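Local coordinates for protein Exo-beta-1,4-mannosidase (Rhizomucor miehei, PDB 4LYP) that hydrolyses beta-1,4-linked mannosides, probably releasing mannose units from chain ends, and also carries out transglycosylation, as a TIM-barrel enzyme of glycoside hydrolase family 5, at residues F152-G157 with V179-F184; D106-R111 with I172-G177; S115-P120 with G160-W165; A236-E241 with G266-L271. All blocks are in the same frame, centred on the assembly; numbering follows the deposited sequence.

Contact 1 of 4, residues F152-G157 with V179-F184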
loop_
_atom_site.group_PDB
_atom_site.type_symbol
_atom_site.label_atom_id
_atom_site.label_comp_id
_atom_site.label_asym_id
_atom_site.label_seq_id
_atom_site.Cartn_x
_atom_site.Cartn_y
_atom_site.Cartn_z
ATOM N N PHE A 152 -0.369 0.053 -10.773
ATOM C CA PHE A 152 -0.966 -0.551 -11.958
ATOM C C PHE A 152 -2.363 0.039 -12.158
ATOM O O PHE A 152 -2.784 0.210 -13.330
ATOM C CB PHE A 152 -0.998 -2.064 -11.821
ATOM C CG PHE A 152 -1.460 -2.708 -13.094
ATOM C CD1 PHE A 152 -0.541 -2.943 -14.128
ATOM C CD2 PHE A 152 -2.826 -2.994 -13.325
ATOM C CE1 PHE A 152 -0.948 -3.468 -15.332
ATOM C CE2 PHE A 152 -3.237 -3.534 -14.561
ATOM C CZ PHE A 152 -2.270 -3.762 -15.558
ATOM N N TRP A 153 -3.111 0.192 -11.071
ATOM C CA TRP A 153 -4.521 0.491 -11.141
ATOM C C TRP A 153 -4.805 1.960 -11.320
ATOM O O TRP A 153 -3.932 2.861 -11.264
ATOM C CB TRP A 153 -5.251 -0.100 -9.920
ATOM C CG TRP A 153 -5.034 -1.565 -9.834
ATOM C CD1 TRP A 153 -4.279 -2.229 -8.892
ATOM C CD2 TRP A 153 -5.499 -2.588 -10.736
ATOM N NE1 TRP A 153 -4.228 -3.591 -9.175
ATOM C CE2 TRP A 153 -4.983 -3.827 -10.297
ATOM C CE3 TRP A 153 -6.296 -2.551 -11.918
ATOM C CZ2 TRP A 153 -5.225 -5.019 -10.977
ATOM C CZ3 TRP A 153 -6.496 -3.744 -12.601
ATOM C CH2 TRP A 153 -5.979 -4.974 -12.141
ATOM N N GLN A 154 -6.107 2.250 -11.500
ATOM C CA GLN A 154 -6.552 3.558 -12.021
ATOM C C GLN A 154 -6.785 4.604 -10.976
ATOM O O GLN A 154 -7.006 5.780 -11.312
ATOM C CB GLN A 154 -7.837 3.366 -12.853
ATOM C CG GLN A 154 -9.124 2.991 -12.082
ATOM C CD GLN A 154 -9.293 1.499 -11.788
ATOM O OE1 GLN A 154 -8.335 0.725 -11.621
ATOM N NE2 GLN A 154 -10.573 1.080 -11.700
ATOM N N TRP A 155 -6.725 4.260 -9.683
ATOM C CA TRP A 155 -7.156 5.190 -8.607
ATOM C C TRP A 155 -6.180 6.244 -8.281
ATOM O O TRP A 155 -6.488 7.193 -7.557
ATOM C CB TRP A 155 -7.628 4.402 -7.417
ATOM C CG TRP A 155 -6.666 3.403 -6.824
ATOM C CD1 TRP A 155 -6.647 2.024 -7.037
ATOM C CD2 TRP A 155 -5.627 3.702 -5.812
ATOM N NE1 TRP A 155 -5.678 1.461 -6.253
ATOM C CE2 TRP A 155 -5.051 2.429 -5.473
ATOM C CE3 TRP A 155 -5.139 4.843 -5.201
ATOM C CZ2 TRP A 155 -4.033 2.297 -4.536
ATOM C CZ3 TRP A 155 -4.156 4.706 -4.263
ATOM C CH2 TRP A 155 -3.587 3.434 -3.922
ATOM N N SER A 156 -4.964 6.167 -8.866
ATOM C CA SER A 156 -3.998 7.244 -8.800
ATOM C C SER A 156 -3.568 7.634 -10.228
ATOM O O SER A 156 -2.468 8.175 -10.429
ATOM C CB SER A 156 -2.796 6.857 -7.934
ATOM O OG SER A 156 -2.177 5.702 -8.482
ATOM N N GLY A 157 -4.402 7.324 -11.237
ATOM C CA GLY A 157 -3.989 7.479 -12.638
ATOM C C GLY A 157 -3.229 6.215 -13.048
ATOM O O GLY A 157 -3.816 5.312 -13.659
ATOM N N VAL A 179 -17.062 -2.815 -19.505
ATOM C CA VAL A 179 -15.604 -3.008 -19.582
ATOM C C VAL A 179 -15.044 -3.883 -18.474
ATOM O O VAL A 179 -15.186 -3.525 -17.307
ATOM C CB VAL A 179 -14.862 -1.673 -19.600
ATOM C CG1 VAL A 179 -13.355 -1.920 -19.703
ATOM C CG2 VAL A 179 -15.378 -0.835 -20.783
ATOM N N THR A 180 -14.401 -5.002 -18.860
ATOM C CA THR A 180 -13.791 -5.998 -17.965
ATOM C C THR A 180 -12.499 -5.468 -17.346
ATOM O O THR A 180 -11.775 -4.628 -18.001
ATOM C CB THR A 180 -13.402 -7.328 -18.712
ATOM O OG1 THR A 180 -12.623 -7.076 -19.906
ATOM N N TYR A 181 -12.226 -5.947 -16.121
ATOM C CA TYR A 181 -10.897 -5.850 -15.465
ATOM C C TYR A 181 -9.810 -6.452 -16.467
ATOM O O TYR A 181 -8.718 -5.848 -16.601
ATOM C CB TYR A 181 -10.873 -6.178 -13.832
ATOM C CG TYR A 181 -11.028 -4.897 -12.825
ATOM C CD1 TYR A 181 -9.987 -4.003 -12.616
ATOM C CD2 TYR A 181 -12.219 -4.633 -12.083
ATOM C CE1 TYR A 181 -10.140 -2.883 -11.753
ATOM C CE2 TYR A 181 -12.386 -3.584 -11.204
ATOM C CZ TYR A 181 -11.347 -2.671 -11.089
ATOM O OH TYR A 181 -11.297 -1.477 -10.370
ATOM N N ASP A 182 -10.122 -7.405 -17.335
ATOM C CA ASP A 182 -9.182 -7.963 -18.341
ATOM C C ASP A 182 -8.814 -6.943 -19.473
ATOM O O ASP A 182 -7.633 -6.785 -19.861
ATOM C CB ASP A 182 -9.720 -9.348 -18.923
ATOM N N GLU A 183 -9.844 -6.253 -19.974
ATOM C CA GLU A 183 -9.744 -5.205 -21.014
ATOM C C GLU A 183 -8.848 -4.042 -20.462
ATOM O O GLU A 183 -7.860 -3.600 -21.095
ATOM C CB GLU A 183 -11.069 -4.604 -21.500
ATOM C CG GLU A 183 -10.787 -3.562 -22.596
ATOM C CD GLU A 183 -12.017 -2.980 -23.271
ATOM O OE1 GLU A 183 -13.145 -3.529 -23.119
ATOM O OE2 GLU A 183 -11.868 -1.944 -23.981
ATOM N N PHE A 184 -9.153 -3.561 -19.241
ATOM C CA PHE A 184 -8.334 -2.526 -18.631
ATOM C C PHE A 184 -6.900 -3.040 -18.455
ATOM O O PHE A 184 -5.928 -2.297 -18.714
ATOM C CB PHE A 184 -8.919 -2.091 -17.284
ATOM C CG PHE A 184 -8.024 -1.129 -16.564
ATOM C CD1 PHE A 184 -8.067 0.217 -16.920
ATOM C CD2 PHE A 184 -7.104 -1.558 -15.664
ATOM C CE1 PHE A 184 -7.169 1.119 -16.341
ATOM C CE2 PHE A 184 -6.197 -0.661 -15.054
ATOM C CZ PHE A 184 -6.222 0.635 -15.431
#
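The indole of Trp153 is sandwiched between two aromatic side chains, the edge of Tyr181 directed at one face and Phe152 CD2 lying over the other. Tyr181 and Trp153 form an offset edge-to-face pair with planes at 78°, Tyr181 CD1 coming to 3.5 Å from Trp153 CZ3. The Gln154 chain is bent at chi2 (-84°), which brings Gln154 NE2 to 3.0 Å from Tyr181 OH, the hydroxyl lying a little out of the amide plane. Its OE1 sits over one face of the Phe184 ring, while Gln154 N is buried here with no partner in the model. Phe184 meets Trp153 rim to rim, Phe184 CE2 being 3.7 Å from Trp153 CE3; Phe184 CE2 also lies 4.2 Å from Phe152 CE2. At the polar edge of the indole, Trp153 NE1 bonds to Glu238, and Trp153 also touches a bound guanidine. The first turn of helix 181-193 thus backs a pocket residue with an aromatic cluster, and one amide-hydroxyl bond helps fix how Tyr181 is turned.

Contact 2 of 4, residues D106-R111 with I172-G177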
loop_
_atom_site.group_PDB
_atom_site.type_symbol
_atom_site.label_atom_id
_atom_site.label_comp_id
_atom_site.label_asym_id
_atom_site.label_seq_id
_atom_site.Cartn_x
_atom_site.Cartn_y
_atom_site.Cartn_z
ATOM N N ASP A 106 -6.634 16.172 -14.133
ATOM C CA ASP A 106 -7.505 16.248 -12.971
ATOM C C ASP A 106 -8.987 16.286 -13.317
ATOM O O ASP A 106 -9.825 16.571 -12.458
ATOM C CB ASP A 106 -7.141 17.505 -12.138
ATOM C CG ASP A 106 -5.737 17.355 -11.455
ATOM O OD1 ASP A 106 -5.541 16.245 -10.884
ATOM O OD2 ASP A 106 -4.950 18.274 -11.489
ATOM N N ASP A 107 -9.351 15.938 -14.570
ATOM C CA ASP A 107 -10.732 15.807 -14.992
ATOM C C ASP A 107 -11.121 14.340 -15.134
ATOM O O ASP A 107 -12.130 14.033 -15.836
ATOM C CB ASP A 107 -10.956 16.573 -16.326
ATOM C CG ASP A 107 -10.213 15.970 -17.466
ATOM O OD1 ASP A 107 -9.297 15.132 -17.308
ATOM O OD2 ASP A 107 -10.468 16.388 -18.646
ATOM N N GLN A 108 -10.377 13.411 -14.549
ATOM C CA GLN A 108 -10.648 11.980 -14.734
ATOM C C GLN A 108 -11.427 11.427 -13.535
ATOM O O GLN A 108 -11.162 11.743 -12.389
ATOM C CB GLN A 108 -9.372 11.193 -14.889
ATOM C CG GLN A 108 -8.584 11.623 -16.178
ATOM C CD GLN A 108 -9.394 11.298 -17.417
ATOM O OE1 GLN A 108 -9.723 10.126 -17.656
ATOM N NE2 GLN A 108 -9.718 12.323 -18.195
ATOM N N PRO A 109 -12.392 10.550 -13.800
ATOM C CA PRO A 109 -13.103 9.846 -12.709
ATOM C C PRO A 109 -12.201 8.824 -12.083
ATOM O O PRO A 109 -11.167 8.395 -12.627
ATOM C CB PRO A 109 -14.272 9.201 -13.461
ATOM C CG PRO A 109 -13.691 8.893 -14.860
ATOM C CD PRO A 109 -12.797 10.066 -15.148
ATOM N N TYR A 110 -12.596 8.353 -10.903
ATOM C CA TYR A 110 -12.044 7.173 -10.240
ATOM C C TYR A 110 -10.643 7.391 -9.687
ATOM O O TYR A 110 -9.966 6.383 -9.371
ATOM C CB TYR A 110 -12.073 5.907 -11.128
ATOM C CG TYR A 110 -13.382 5.711 -11.855
ATOM C CD1 TYR A 110 -14.602 5.670 -11.180
ATOM C CD2 TYR A 110 -13.378 5.688 -13.236
ATOM C CE1 TYR A 110 -15.815 5.575 -11.883
ATOM C CE2 TYR A 110 -14.565 5.565 -13.983
ATOM C CZ TYR A 110 -15.748 5.546 -13.316
ATOM O OH TYR A 110 -16.939 5.474 -14.003
ATOM N N ARG A 111 -10.155 8.626 -9.506
ATOM C CA ARG A 111 -8.792 8.809 -9.066
ATOM C C ARG A 111 -8.643 9.966 -8.088
ATOM O O ARG A 111 -9.444 10.926 -7.993
ATOM C CB ARG A 111 -7.770 9.004 -10.214
ATOM C CG ARG A 111 -7.998 10.293 -11.060
ATOM C CD ARG A 111 -6.920 10.488 -12.094
ATOM N NE ARG A 111 -7.008 9.490 -13.128
ATOM C CZ ARG A 111 -6.273 9.526 -14.266
ATOM N NH1 ARG A 111 -6.520 8.665 -15.217
ATOM N NH2 ARG A 111 -5.281 10.412 -14.339
ATOM N N ILE A 172 -9.292 6.279 -21.413
ATOM C CA ILE A 172 -8.803 5.023 -20.780
ATOM C C ILE A 172 -10.035 4.121 -20.586
ATOM O O ILE A 172 -11.049 4.595 -20.072
ATOM C CB ILE A 172 -8.136 5.381 -19.470
ATOM C CG1 ILE A 172 -6.886 6.226 -19.698
ATOM C CG2 ILE A 172 -7.801 4.143 -18.641
ATOM C CD1 ILE A 172 -6.269 6.713 -18.390
ATOM N N PRO A 173 -9.919 2.818 -20.872
ATOM C CA PRO A 173 -11.089 1.925 -20.709
ATOM C C PRO A 173 -11.177 1.511 -19.224
ATOM O O PRO A 173 -10.856 0.356 -18.840
ATOM C CB PRO A 173 -10.697 0.754 -21.623
ATOM C CG PRO A 173 -9.179 0.697 -21.558
ATOM C CD PRO A 173 -8.799 2.168 -21.598
ATOM N N TYR A 174 -11.685 2.423 -18.391
ATOM C CA TYR A 174 -11.841 2.100 -16.983
ATOM C C TYR A 174 -12.796 0.912 -16.869
ATOM O O TYR A 174 -13.774 0.771 -17.622
ATOM C CB TYR A 174 -12.448 3.321 -16.229
ATOM C CG TYR A 174 -11.570 4.540 -16.252
ATOM C CD1 TYR A 174 -10.232 4.463 -15.748
ATOM C CD2 TYR A 174 -11.981 5.753 -16.815
ATOM C CE1 TYR A 174 -9.411 5.575 -15.766
ATOM C CE2 TYR A 174 -11.193 6.877 -16.870
ATOM C CZ TYR A 174 -9.889 6.771 -16.332
ATOM O OH TYR A 174 -9.046 7.850 -16.334
ATOM N N PRO A 175 -12.536 0.034 -15.880
ATOM C CA PRO A 175 -13.318 -1.288 -15.814
ATOM C C PRO A 175 -14.643 -1.090 -15.066
ATOM O O PRO A 175 -14.860 -1.526 -13.961
ATOM C CB PRO A 175 -12.328 -2.206 -15.083
ATOM C CG PRO A 175 -11.571 -1.272 -14.209
ATOM C CD PRO A 175 -11.369 0.003 -15.017
ATOM N N VAL A 176 -15.520 -0.363 -15.704
ATOM C CA VAL A 176 -16.887 -0.077 -15.240
ATOM C C VAL A 176 -17.833 -0.340 -16.441
ATOM O O VAL A 176 -17.413 -0.537 -17.570
ATOM C CB VAL A 176 -17.063 1.388 -14.755
ATOM C CG1 VAL A 176 -16.158 1.632 -13.568
ATOM C CG2 VAL A 176 -16.817 2.402 -15.884
ATOM N N GLY A 177 -19.121 -0.427 -16.127
ATOM C CA GLY A 177 -20.136 -0.861 -17.085
ATOM C C GLY A 177 -19.811 -2.212 -17.711
ATOM O O GLY A 177 -19.574 -3.211 -16.980
#
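Tyr110 stands edge-on over the face of the Tyr174 ring, an offset edge-to-face pair with planes at 74°. Tyr110 CD2 is 3.7 Å from Tyr174 CG, off-centre on the ring, while the carbonyl oxygen of Ile172 lies over the opposite face. Pro109 crosses Tyr174 at about a right angle, its CG 3.8 Å from Tyr174 CE2. Farther along, the hydroxyl end of Tyr110 rests on the methyls of Val176, Tyr110 OH being 3.6 Å from Val176 CG2. These are loop-to-loop contacts: 106-111 belongs to the long excursion that follows strand 95-99, whereas the loop 172-177 links helix 158-167 to helix 181-193, with inverse gamma turns centred on Pro173 and Pro175 flanking Tyr174. At the far end of its ring, Tyr174 OH donates to Gln108 OE1 over 2.7 Å, in the carbonyl plane and on a lone pair. A bend at chi2 (-64°) turns the Gln108 amide toward this hydroxyl, and Gln108 NE2 is tied to Asp107 OD1 at 3.0 Å, which fixes the amide flip that leaves OE1 for the tyrosine. Arg111 NH1 adds a weak bond to Tyr174 OH at 2.9 Å, with guanidinium and phenol planes nearly perpendicular. Ile172 CD1 meets the guanidinium edge, 3.7 Å from Arg111 NH1, and Gln108 CB covers one of its faces. Arg111 is held more firmly from outside, by the Glu103 carbonyl and by Gln161 OE1.

Contact 3 of 4, residues S115-P120 with G160-W165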
loop_
_atom_site.group_PDB
_atom_site.type_symbol
_atom_site.label_atom_id
_atom_site.label_comp_id
_atom_site.label_asym_id
_atom_site.label_seq_id
_atom_site.Cartn_x
_atom_site.Cartn_y
_atom_site.Cartn_z
ATOM N N SER A 115 -4.185 15.652 -8.425
ATOM C CA SER A 115 -3.053 14.779 -8.622
ATOM C C SER A 115 -1.721 15.470 -8.212
ATOM O O SER A 115 -1.564 16.698 -8.295
ATOM C CB SER A 115 -2.983 14.347 -10.070
ATOM O OG SER A 115 -2.852 15.445 -10.978
ATOM N N MET A 116 -0.777 14.620 -7.830
ATOM C CA MET A 116 0.583 15.110 -7.564
ATOM C C MET A 116 1.296 15.611 -8.848
ATOM O O MET A 116 2.041 16.566 -8.826
ATOM C CB MET A 116 1.354 13.949 -6.926
ATOM C CG MET A 116 2.737 14.234 -6.442
ATOM S SD MET A 116 3.559 12.696 -6.059
ATOM C CE MET A 116 4.908 13.318 -5.037
ATOM N N MET A 117 1.049 14.845 -9.929
ATOM C CA MET A 117 1.759 15.085 -11.204
ATOM C C MET A 117 0.684 15.170 -12.310
ATOM O O MET A 117 0.365 14.200 -13.004
ATOM C CB MET A 117 2.758 14.006 -11.478
ATOM C CG MET A 117 3.652 14.337 -12.654
ATOM S SD MET A 117 5.007 13.197 -12.992
ATOM C CE MET A 117 4.162 11.795 -13.701
ATOM N N PRO A 118 0.121 16.388 -12.500
ATOM C CA PRO A 118 -0.984 16.525 -13.457
ATOM C C PRO A 118 -0.615 16.293 -14.941
ATOM O O PRO A 118 -1.472 15.881 -15.717
ATOM C CB PRO A 118 -1.530 17.993 -13.225
ATOM C CG PRO A 118 -0.341 18.664 -12.525
ATOM C CD PRO A 118 0.240 17.572 -11.631
ATOM N N GLN A 119 0.648 16.532 -15.277
ATOM C CA GLN A 119 1.190 16.190 -16.604
ATOM C C GLN A 119 2.597 15.692 -16.320
ATOM O O GLN A 119 3.207 16.053 -15.322
ATOM C CB GLN A 119 1.269 17.476 -17.528
ATOM C CG GLN A 119 -0.058 18.097 -17.822
ATOM C CD GLN A 119 0.096 19.296 -18.752
ATOM O OE1 GLN A 119 0.340 20.373 -18.304
ATOM N NE2 GLN A 119 -0.029 19.060 -20.054
ATOM N N PRO A 120 3.208 14.932 -17.245
ATOM C CA PRO A 120 4.567 14.415 -16.979
ATOM C C PRO A 120 5.556 15.481 -16.601
ATOM O O PRO A 120 5.690 16.463 -17.370
ATOM C CB PRO A 120 4.934 13.702 -18.287
ATOM C CG PRO A 120 3.598 13.316 -18.875
ATOM C CD PRO A 120 2.695 14.478 -18.543
ATOM N N GLY A 160 -1.987 2.957 -16.584
ATOM C CA GLY A 160 -2.881 3.270 -17.683
ATOM C C GLY A 160 -2.824 4.720 -18.072
ATOM O O GLY A 160 -2.950 5.041 -19.255
ATOM N N GLN A 161 -2.606 5.612 -17.115
ATOM C CA GLN A 161 -2.439 7.022 -17.428
ATOM C C GLN A 161 -1.123 7.242 -18.180
ATOM O O GLN A 161 -1.096 8.024 -19.121
ATOM C CB GLN A 161 -2.544 7.887 -16.172
ATOM C CG GLN A 161 -2.364 9.355 -16.490
ATOM C CD GLN A 161 -3.421 9.850 -17.460
ATOM O OE1 GLN A 161 -4.619 9.705 -17.206
ATOM N NE2 GLN A 161 -3.015 10.459 -18.592
ATOM N N TYR A 162 -0.031 6.612 -17.736
ATOM C CA TYR A 162 1.217 6.758 -18.519
ATOM C C TYR A 162 0.998 6.287 -19.948
ATOM O O TYR A 162 1.485 6.933 -20.909
ATOM C CB TYR A 162 2.384 6.023 -17.877
ATOM C CG TYR A 162 2.995 6.657 -16.662
ATOM C CD1 TYR A 162 2.522 6.416 -15.378
ATOM C CD2 TYR A 162 4.061 7.543 -16.765
ATOM C CE1 TYR A 162 3.108 6.956 -14.263
ATOM C CE2 TYR A 162 4.674 8.077 -15.654
ATOM C CZ TYR A 162 4.227 7.765 -14.387
ATOM O OH TYR A 162 4.921 8.237 -13.332
ATOM N N VAL A 163 0.306 5.156 -20.148
ATOM C CA VAL A 163 -0.001 4.680 -21.480
ATOM C C VAL A 163 -0.803 5.707 -22.244
ATOM O O VAL A 163 -0.516 5.989 -23.420
ATOM C CB VAL A 163 -0.683 3.292 -21.436
ATOM C CG1 VAL A 163 -1.211 2.897 -22.826
ATOM C CG2 VAL A 163 0.274 2.230 -20.879
ATOM N N ALA A 164 -1.825 6.313 -21.614
ATOM C CA ALA A 164 -2.601 7.359 -22.283
ATOM C C ALA A 164 -1.715 8.522 -22.678
ATOM O O ALA A 164 -1.912 9.133 -23.768
ATOM C CB ALA A 164 -3.706 7.827 -21.336
ATOM N N TRP A 165 -0.820 8.958 -21.804
ATOM C CA TRP A 165 0.113 10.024 -22.184
ATOM C C TRP A 165 0.946 9.667 -23.382
ATOM O O TRP A 165 1.105 10.502 -24.279
ATOM C CB TRP A 165 0.971 10.381 -21.022
ATOM C CG TRP A 165 0.329 11.267 -19.966
ATOM C CD1 TRP A 165 -0.579 12.250 -20.164
ATOM C CD2 TRP A 165 0.647 11.288 -18.552
ATOM N NE1 TRP A 165 -0.891 12.886 -18.969
ATOM C CE2 TRP A 165 -0.141 12.332 -17.957
ATOM C CE3 TRP A 165 1.531 10.568 -17.740
ATOM C CZ2 TRP A 165 -0.028 12.659 -16.615
ATOM C CZ3 TRP A 165 1.643 10.939 -16.412
ATOM C CH2 TRP A 165 0.854 11.971 -15.846
#
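Pro120 lies over the indole of Trp165 with its CD-CG edge lowest, in a CH-pi contact: Pro120 CD sits over the six-membered ring of Trp165, 3.7 Å from the centroid and 15° off the ring normal. Pro120 CG lies above the CD2-CE3 side of that ring, 3.6 Å from Trp165 CD2. The other indole face is met by Gln161 NE2, one helical turn earlier, an amide that bonds to Gln170. The remaining apolar contacts come from Met117. Its chain runs extended from the backbone, with CG anti to N (chi1 -171°), and turns only at the last torsion, which brings the terminal Met117 CE between two aromatic side chains, 3.8 Å from Trp165 CZ3 and 3.7 Å from Tyr162 OH. The phenol in turn takes Trp165 CZ3 over one face. A third kind of approach involves backbone oxygens at the indole rim. Met117 O lies in the ring plane, 3.6 Å from Trp165 CH2, and Pro118 O comes equally close to Trp165 CZ2, both facing C-H groups and not the indole nitrogen. Gln119 CA completes this rim obliquely, at 3.7 Å from Trp165 CZ2. The partner loop belongs to the excursion between strand 95-99 and helix 125-140, and it docks against helix 158-167 here. Helix 197-213 flanks the junction through Leu204, which touches both Pro120 and Tyr162, while helix 181-193 packs at Val163 and presents Phe191 to the Tyr162 ring.

Contact 4 of 4, residues A236-E241 with G266-L271; sequences ANEPQE and GLESKL. With GAI (guanidine), chain C.
Glu268 OE2 is gripped twice, by Gln240 NE2 at 2.8 Å from above the carboxylate plane and by a water that also bridges Pro239 O and Glu268 N. A bend at chi2 (-65°) curls Gln240 NE2 back to Glu238 O of its own segment, 2.9 Å away and almost straight (173°), while it still reaches Glu268; both amide hydrogens are used and the group cannot easily rotate. A second water joins Gln240 OE1 to Glu268 OE1. Asn237-Glu238-Pro239 matches the Asn-Glu-Pro signature of family 5 enzymes, just after strand 230-234 of the TIM barrel; in relatives the glutamate of this motif is the general acid/base. The Glu238 and Glu268 carboxylates are stacked, planes 16° apart, with their OE1 atoms 3.4 Å from each other. Guanidine N2 lies 2.8 Å from Glu238 OE1 and guanidine N1 2.8 Å from Glu238 OE2, an oxygen that His291 also bonds. On the backbone side, Glu238 N donates to Gly266 O at 2.9 Å, and Gly266 CA makes a CA-H...O contact with Ala236 O.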
loop_
_atom_site.group_PDB
_atom_site.type_symbol
_atom_site.label_atom_id
_atom_site.label_comp_id
_atom_site.label_asym_id
_atom_site.label_seq_id
_atom_site.Cartn_x
_atom_site.Cartn_y
_atom_site.Cartn_z
ATOM N N ALA A 236 5.796 -0.231 -7.664
ATOM C CA ALA A 236 4.443 0.159 -8.003
ATOM C C ALA A 236 3.524 -0.772 -7.254
ATOM O O ALA A 236 3.839 -1.898 -6.911
ATOM C CB ALA A 236 4.135 0.041 -9.523
ATOM N N ASN A 237 2.272 -0.311 -7.063
ATOM C CA ASN A 237 1.228 -1.154 -6.481
ATOM C C ASN A 237 0.764 -2.184 -7.555
ATOM O O ASN A 237 0.196 -1.810 -8.589
ATOM C CB ASN A 237 0.055 -0.272 -6.067
ATOM C CG ASN A 237 -1.039 -1.071 -5.476
ATOM O OD1 ASN A 237 -0.796 -1.893 -4.547
ATOM N ND2 ASN A 237 -2.248 -0.896 -5.961
ATOM N N GLU A 238 0.987 -3.472 -7.248
ATOM C CA GLU A 238 0.366 -4.612 -7.969
ATOM C C GLU A 238 0.666 -4.651 -9.473
ATOM O O GLU A 238 -0.256 -4.767 -10.265
ATOM C CB GLU A 238 -1.117 -4.670 -7.709
ATOM C CG GLU A 238 -1.468 -4.747 -6.220
ATOM C CD GLU A 238 -2.893 -5.087 -5.959
ATOM O OE1 GLU A 238 -3.710 -5.207 -6.930
ATOM O OE2 GLU A 238 -3.244 -5.329 -4.757
ATOM N N PRO A 239 1.934 -4.680 -9.898
ATOM C CA PRO A 239 2.157 -5.001 -11.313
ATOM C C PRO A 239 1.493 -6.329 -11.679
ATOM O O PRO A 239 1.528 -7.265 -10.903
ATOM C CB PRO A 239 3.681 -5.094 -11.430
ATOM C CG PRO A 239 4.232 -4.485 -10.199
ATOM C CD PRO A 239 3.182 -4.632 -9.124
ATOM N N GLN A 240 0.869 -6.423 -12.864
ATOM C CA GLN A 240 0.122 -7.601 -13.287
ATOM C C GLN A 240 0.945 -8.438 -14.270
ATOM O O GLN A 240 1.042 -8.133 -15.452
ATOM C CB GLN A 240 -1.224 -7.197 -13.890
ATOM C CG GLN A 240 -2.138 -6.411 -12.937
ATOM C CD GLN A 240 -2.558 -7.260 -11.760
ATOM O OE1 GLN A 240 -3.277 -8.264 -11.923
ATOM N NE2 GLN A 240 -2.081 -6.949 -10.554
ATOM N N GLU A 241 1.551 -9.514 -13.756
ATOM C CA GLU A 241 2.376 -10.428 -14.603
ATOM C C GLU A 241 3.383 -9.633 -15.439
ATOM O O GLU A 241 3.490 -9.890 -16.659
ATOM C CB GLU A 241 1.439 -11.317 -15.434
ATOM C CG GLU A 241 0.624 -12.191 -14.479
ATOM C CD GLU A 241 0.324 -13.541 -15.084
ATOM O OE1 GLU A 241 1.204 -14.499 -15.173
ATOM O OE2 GLU A 241 -0.756 -13.643 -15.564
ATOM N N GLY A 266 6.053 -4.551 -4.758
ATOM C CA GLY A 266 4.601 -4.287 -4.645
ATOM C C GLY A 266 3.693 -5.378 -5.113
ATOM O O GLY A 266 2.510 -5.079 -5.415
ATOM N N LEU A 267 4.173 -6.627 -5.198
ATOM C CA LEU A 267 3.369 -7.677 -5.758
ATOM C C LEU A 267 2.283 -8.192 -4.820
ATOM O O LEU A 267 2.462 -8.265 -3.596
ATOM C CB LEU A 267 4.263 -8.878 -6.103
ATOM C CG LEU A 267 3.768 -9.780 -7.200
ATOM C CD1 LEU A 267 3.944 -9.132 -8.594
ATOM C CD2 LEU A 267 4.389 -11.183 -7.132
ATOM N N GLU A 268 1.191 -8.652 -5.453
ATOM C CA GLU A 268 0.117 -9.371 -4.687
ATOM C C GLU A 268 0.560 -10.741 -4.208
ATOM O O GLU A 268 0.105 -11.242 -3.186
ATOM C CB GLU A 268 -1.103 -9.560 -5.548
ATOM C CG GLU A 268 -1.866 -8.274 -5.949
ATOM C CD GLU A 268 -2.652 -8.504 -7.233
ATOM O OE1 GLU A 268 -3.869 -8.613 -7.227
ATOM O OE2 GLU A 268 -1.981 -8.610 -8.317
ATOM N N SER A 269 1.366 -11.449 -5.048
ATOM C CA SER A 269 1.652 -12.856 -4.839
ATOM C C SER A 269 0.363 -13.678 -4.842
ATOM O O SER A 269 0.177 -14.582 -4.017
ATOM C CB SER A 269 2.486 -13.091 -3.596
ATOM O OG SER A 269 3.716 -12.404 -3.701
ATOM N N LYS A 270 -0.535 -13.407 -5.784
ATOM C CA LYS A 270 -1.825 -14.054 -5.845
ATOM C C LYS A 270 -1.838 -15.266 -6.719
ATOM O O LYS A 270 -2.856 -15.948 -6.784
ATOM C CB LYS A 270 -2.898 -13.123 -6.227
ATOM C CG LYS A 270 -2.991 -12.659 -7.569
ATOM C CD LYS A 270 -4.390 -11.909 -7.856
ATOM C CE LYS A 270 -5.774 -12.504 -8.088
ATOM N NZ LYS A 270 -6.639 -11.502 -8.864
ATOM N N LEU A 271 -0.748 -15.528 -7.445
ATOM C CA LEU A 271 -0.732 -16.589 -8.484
ATOM C C LEU A 271 0.072 -17.771 -7.999
ATOM O O LEU A 271 -0.315 -18.386 -6.990
ATOM C CB LEU A 271 -0.207 -15.952 -9.809
ATOM C CG LEU A 271 -1.107 -14.808 -10.322
ATOM C CD1 LEU A 271 -0.513 -14.200 -11.604
ATOM C CD2 LEU A 271 -2.565 -15.215 -10.591
HETATM C C GAI C . -6.943 -4.922 -5.947
HETATM N N1 GAI C . -6.075 -5.125 -4.957
HETATM N N2 GAI C . -6.480 -5.211 -7.174
HETATM N N3 GAI C . -8.112 -4.413 -5.775
HETATM O O HOH W 1 0.713 -7.865 -8.198
HETATM O O HOH W 2 -5.019 -8.709 -9.723
#

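How the contacts relate
Contacts 1 and 4 are the buried pair. Contact 4 is nearest the centre of the chain and mostly polar, whereas contact 1, mainly aromatic, adjoins it through the backbones of Phe152 and Asn237 and through the guanidine pocket to which both contribute a residue. Contacts 2 and 3 lie about 20 Å from the chain centre and are only partly buried. Both draw on the long excursion after strand 95-99, with contact 3 nested inside the loop that contact 2 closes. Contact 2 mixes aromatic edges with hydrogen bonds, while contact 3 rests on apolar and CH-pi packing. Side-chain hydrogen bonds such as Asp106 to Ser115 join them, and Pro175 against Tyr181 carries contact 2 on to contact 1.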